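Deoxyhypusine hydroxylase (Homo sapiens, PDB 4D50) hydroxylates the deoxyhypusine side chain of translation initiation factor eIF5A at a non-haem diiron centre, completing the synthesis of hypusine. Local coordinates at residues F178-A183 with A208-E213; A198-L203 with Y216-L221. All coordinates share one frame; numbering follows the deposited sequence.

Interaction 1: residues F178-A183 with A208-E213; sequences FERYRA and ALFRHE. With FE (Fe (III) ion), chain C; PER (peroxide ion), chain E.
Y181 and R180 on helix 177-190 meet L209, F210 and E213 on helix 208-221 by cation-pi contact, packing and a water bridge. The R180 guanidinium lies over a face of the F210 ring in a cation-pi contact, its CZ 4.3 Å from the ring centroid, with the two planes tilted 34° apart. F210 comes under the cation because its CG stands anti to the backbone N (chi1 177°), carrying the ring out toward R180. The Y181 ring lies against the aliphatic part of E213, CE2 being 3.5 Å from CG of the glutamate, while its OH comes 3.5 Å from CG of L209. Water 1, in the plane of the tyrosine ring, is 2.7 Å from Y181 OH and donates to E213 OE1 at 2.6 Å, bridging the two helices. Further out, R180 is steadied by a salt bridge with E173 and a hydrogen bond from NE to L170 O. On the metal side, H212 ND1 donates a hydrogen bond to L209 O at 2.7 Å, in the imidazole plane and on a carbonyl lone pair. This bond and the one from NE2 to iron, 2.3 Å, together hold the ring's rotation; H94 and E95 bind the same ion, and peroxide O1 is also a ligand. Helices 177-190 and 208-221 run nearly parallel here (11°), with helix 121-140 against Y181 and L209 and helix 241-254 against H212.

Interaction 2: residues A198-L203 with Y216-L221; sequences ALAEGL and YVLGQL
L199 and L218 form the close centre of this contact, a purely apolar meeting of one helix with the next. The two leucines lie alongside each other, pointing opposite ways, with CB of L199 3.6 Å from CD2 of L218. The two branches of L218 divide the work: CD2 lies along L199, whereas CD1 rests 4.0 Å from CA of A200 and meets CD1 of L203 tip to tip. In both L199 and L218, CG lies anti to the carbonyl carbon (chi1 -83° and -76°), and this places both forks in the interface. V217 adds its CG2 methyl crosswise, 3.8 Å from CD2 of L199. Cutting L218 back to an alanine removes both methyl branches and would probably leave a gap between L199, A200 and L203. The L221 side is the looser one: this partly exposed residue makes a single marginal contact, CD2 to CD1 of L199 at 4.1 Å, with Y149 of a loop also beside it. The buried side is instead closed by helix 177-190, where M184 touches both L199 and V217. Helix 193-201 of one repeat thus packs on helix 208-221 of the following one, and helix 177-190 lies against both, the hairpin-on-hairpin packing characteristic of HEAT-type helical repeats.

Overall arrangement
Both interactions bury side chains between successive helical hairpins of the HEAT-like array, and both draw on helix 208-221: interaction 1 on its first turns, interaction 2 on its last. Their other halves come from helices 177-190 and 193-201, consecutive in the chain, so that one helix is held by both members of the preceding hairpin. The centres lie 10 Å apart, and F210 of interaction 1 packs against the backbone of G202 in interaction 2. Chemistry differs with place: interaction 1 combines a cation-pi pair and a water bridge, and its segment 208-213 also carries an iron ligand, whereas interaction 2, toward the end of the helix, is aliphatic throughout, partly exposed only at L221.

Interaction 1: residues F178-A183 with A208-E213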
# COMPACT_ATOMS: atom_id res chain seq x y z
N PHE A 178 -5.74 9.81 12.25
CA PHE A 178 -6.72 8.79 11.97
C PHE A 178 -7.97 9.39 11.42
O PHE A 178 -8.56 8.83 10.48
CB PHE A 178 -7.05 8.01 13.25
CG PHE A 178 -7.90 6.80 13.03
CD1 PHE A 178 -7.39 5.68 12.44
CD2 PHE A 178 -9.21 6.78 13.51
CE1 PHE A 178 -8.16 4.55 12.30
CE2 PHE A 178 -9.95 5.64 13.43
CZ PHE A 178 -9.43 4.51 12.83
N GLU A 179 -8.38 10.53 11.97
CA GLU A 179 -9.64 11.14 11.52
C GLU A 179 -9.46 11.65 10.07
O GLU A 179 -10.40 11.59 9.24
CB GLU A 179 -10.00 12.26 12.48
CG GLU A 179 -10.82 11.89 13.70
CD GLU A 179 -10.15 10.97 14.73
OE1 GLU A 179 -8.92 10.72 14.66
OE2 GLU A 179 -10.90 10.50 15.63
N ARG A 180 -8.26 12.13 9.77
CA ARG A 180 -7.93 12.63 8.46
C ARG A 180 -7.98 11.48 7.47
O ARG A 180 -8.40 11.68 6.34
CB ARG A 180 -6.56 13.33 8.42
CG ARG A 180 -6.52 14.44 9.41
CD ARG A 180 -5.21 15.19 9.35
NE ARG A 180 -4.97 15.87 8.07
CZ ARG A 180 -3.79 16.41 7.73
NH1 ARG A 180 -2.75 16.42 8.60
NH2 ARG A 180 -3.61 17.02 6.58
N TYR A 181 -7.42 10.34 7.85
CA TYR A 181 -7.49 9.14 7.01
C TYR A 181 -8.90 8.69 6.79
O TYR A 181 -9.31 8.19 5.71
CB TYR A 181 -6.66 7.99 7.61
CG TYR A 181 -5.22 7.93 7.19
CD1 TYR A 181 -4.37 9.02 7.36
CD2 TYR A 181 -4.68 6.76 6.77
CE1 TYR A 181 -3.06 8.98 6.97
CE2 TYR A 181 -3.34 6.72 6.38
CZ TYR A 181 -2.55 7.83 6.48
OH TYR A 181 -1.18 7.78 6.14
N ARG A 182 -9.75 8.82 7.82
CA ARG A 182 -11.14 8.40 7.60
C ARG A 182 -11.83 9.26 6.50
O ARG A 182 -12.63 8.78 5.71
CB ARG A 182 -11.92 8.52 8.96
CG ARG A 182 -11.49 7.51 9.97
CD ARG A 182 -12.54 7.25 11.06
NE ARG A 182 -13.80 6.79 10.51
CZ ARG A 182 -14.91 6.68 11.24
NH1 ARG A 182 -14.88 7.03 12.53
NH2 ARG A 182 -16.03 6.31 10.67
N ALA A 183 -11.49 10.54 6.47
CA ALA A 183 -12.09 11.50 5.54
C ALA A 183 -11.50 11.20 4.15
O ALA A 183 -12.21 11.24 3.18
CB ALA A 183 -11.71 12.89 5.96
N ALA A 208 4.84 12.75 5.18
CA ALA A 208 5.10 11.90 4.03
C ALA A 208 4.18 10.67 4.03
O ALA A 208 3.63 10.32 2.99
CB ALA A 208 6.57 11.46 4.03
N LEU A 209 3.92 10.05 5.18
CA LEU A 209 2.96 8.91 5.24
C LEU A 209 1.61 9.32 4.68
O LEU A 209 1.06 8.65 3.77
CB LEU A 209 2.79 8.41 6.66
CG LEU A 209 2.22 7.00 6.74
CD1 LEU A 209 3.21 5.95 6.32
CD2 LEU A 209 1.71 6.71 8.14
N PHE A 210 1.08 10.45 5.19
CA PHE A 210 -0.18 11.00 4.70
C PHE A 210 -0.22 11.22 3.20
O PHE A 210 -1.18 10.75 2.53
CB PHE A 210 -0.46 12.34 5.41
CG PHE A 210 -1.71 13.09 4.95
CD1 PHE A 210 -1.65 13.97 3.87
CD2 PHE A 210 -2.92 12.93 5.58
CE1 PHE A 210 -2.74 14.71 3.49
CE2 PHE A 210 -4.08 13.59 5.10
CZ PHE A 210 -3.96 14.49 4.08
N ARG A 211 0.80 11.86 2.66
CA ARG A 211 0.85 12.14 1.21
C ARG A 211 0.88 10.84 0.41
O ARG A 211 0.29 10.71 -0.67
CB ARG A 211 2.07 12.97 0.85
CG ARG A 211 1.86 14.40 1.31
CD ARG A 211 2.85 15.39 0.71
NE ARG A 211 4.21 15.03 0.88
CZ ARG A 211 4.96 15.29 1.98
NH1 ARG A 211 4.41 15.86 3.06
NH2 ARG A 211 6.28 14.96 2.00
N HIS A 212 1.62 9.89 0.89
CA HIS A 212 1.71 8.63 0.18
C HIS A 212 0.37 7.95 0.12
O HIS A 212 0.02 7.36 -0.88
CB HIS A 212 2.89 7.78 0.75
CG HIS A 212 2.56 6.47 1.37
ND1 HIS A 212 1.99 6.36 2.61
CD2 HIS A 212 2.90 5.20 1.02
CE1 HIS A 212 1.81 5.10 2.90
NE2 HIS A 212 2.40 4.37 1.99
N GLU A 213 -0.34 7.97 1.24
CA GLU A 213 -1.66 7.42 1.27
C GLU A 213 -2.58 8.08 0.28
O GLU A 213 -3.40 7.40 -0.36
CB GLU A 213 -2.23 7.46 2.70
CG GLU A 213 -3.37 6.51 2.87
CD GLU A 213 -2.98 5.03 2.83
OE1 GLU A 213 -1.92 4.66 3.39
OE2 GLU A 213 -3.77 4.25 2.25
FE FE C . 2.90 2.16 2.12
O1 PER E . 4.86 2.51 1.12
O2 PER E . 5.27 3.22 -0.19
O HOH W 1 -0.48 5.24 5.47
O HOH W 2 2.32 1.56 0.14
O HOH W 3 0.81 1.83 2.63

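Interaction 2: residues A198-L203 with Y216-L221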
# COMPACT_ATOMS: atom_id res chain seq x y z
N ALA A 198 -10.13 17.23 -4.40
CA ALA A 198 -9.98 17.45 -3.00
C ALA A 198 -8.84 16.53 -2.41
O ALA A 198 -7.97 16.98 -1.73
CB ALA A 198 -11.28 17.21 -2.30
N LEU A 199 -8.86 15.27 -2.83
CA LEU A 199 -7.81 14.32 -2.46
C LEU A 199 -6.44 14.89 -2.87
O LEU A 199 -5.48 14.93 -2.08
CB LEU A 199 -8.10 12.95 -3.06
CG LEU A 199 -9.09 12.14 -2.23
CD1 LEU A 199 -9.59 10.97 -3.05
CD2 LEU A 199 -8.53 11.56 -0.92
N ALA A 200 -6.39 15.41 -4.11
CA ALA A 200 -5.10 15.77 -4.72
C ALA A 200 -4.48 16.94 -3.97
O ALA A 200 -3.27 17.04 -3.95
CB ALA A 200 -5.20 16.06 -6.19
N GLU A 201 -5.31 17.78 -3.36
CA GLU A 201 -4.81 18.86 -2.46
C GLU A 201 -4.03 18.27 -1.33
O GLU A 201 -3.13 18.91 -0.81
CB GLU A 201 -5.92 19.75 -1.94
CG GLU A 201 -6.67 20.51 -3.03
CD GLU A 201 -7.80 21.40 -2.47
OE1 GLU A 201 -7.53 22.27 -1.65
OE2 GLU A 201 -8.94 21.25 -2.89
N GLY A 202 -4.34 17.03 -0.90
CA GLY A 202 -3.52 16.45 0.15
C GLY A 202 -2.09 16.13 -0.23
O GLY A 202 -1.26 15.85 0.64
N LEU A 203 -1.75 16.20 -1.51
CA LEU A 203 -0.38 16.00 -1.92
C LEU A 203 0.52 17.20 -1.55
O LEU A 203 1.71 17.11 -1.68
CB LEU A 203 -0.25 15.73 -3.42
CG LEU A 203 -0.91 14.44 -3.84
CD1 LEU A 203 -1.09 14.39 -5.34
CD2 LEU A 203 -0.14 13.32 -3.30
N TYR A 216 -1.90 6.57 -2.99
CA TYR A 216 -2.50 5.25 -3.10
C TYR A 216 -4.01 5.35 -3.41
O TYR A 216 -4.51 4.71 -4.35
CB TYR A 216 -2.21 4.46 -1.80
CG TYR A 216 -2.95 3.15 -1.61
CD1 TYR A 216 -4.20 3.10 -0.95
CD2 TYR A 216 -2.39 1.92 -2.04
CE1 TYR A 216 -4.89 1.87 -0.77
CE2 TYR A 216 -3.06 0.73 -1.83
CZ TYR A 216 -4.31 0.71 -1.22
OH TYR A 216 -4.96 -0.53 -0.97
N VAL A 217 -4.74 6.17 -2.65
CA VAL A 217 -6.17 6.24 -2.86
C VAL A 217 -6.53 6.90 -4.21
O VAL A 217 -7.48 6.44 -4.84
CB VAL A 217 -6.96 6.95 -1.78
CG1 VAL A 217 -6.73 6.31 -0.38
CG2 VAL A 217 -6.60 8.36 -1.65
N LEU A 218 -5.71 7.82 -4.68
CA LEU A 218 -5.86 8.38 -6.03
C LEU A 218 -5.65 7.28 -7.08
O LEU A 218 -6.39 7.25 -8.11
CB LEU A 218 -4.96 9.61 -6.24
CG LEU A 218 -5.43 10.89 -5.56
CD1 LEU A 218 -4.33 11.96 -5.57
CD2 LEU A 218 -6.78 11.35 -6.03
N GLY A 219 -4.71 6.37 -6.89
CA GLY A 219 -4.51 5.24 -7.75
C GLY A 219 -5.65 4.25 -7.69
O GLY A 219 -6.01 3.58 -8.71
N GLN A 220 -6.36 4.18 -6.55
CA GLN A 220 -7.52 3.27 -6.44
C GLN A 220 -8.70 3.88 -7.11
O GLN A 220 -9.39 3.15 -7.90
CB GLN A 220 -7.87 3.04 -4.96
CG GLN A 220 -6.92 2.19 -4.20
CD GLN A 220 -7.54 1.85 -2.83
OE1 GLN A 220 -7.84 2.72 -2.01
NE2 GLN A 220 -7.77 0.58 -2.64
N LEU A 221 -8.94 5.17 -6.85
CA LEU A 221 -10.06 5.93 -7.43
C LEU A 221 -9.88 6.00 -8.96
O LEU A 221 -10.84 5.83 -9.72
CB LEU A 221 -10.08 7.34 -6.91
CG LEU A 221 -11.20 8.26 -7.39
CD1 LEU A 221 -12.61 7.64 -7.20
CD2 LEU A 221 -11.10 9.54 -6.64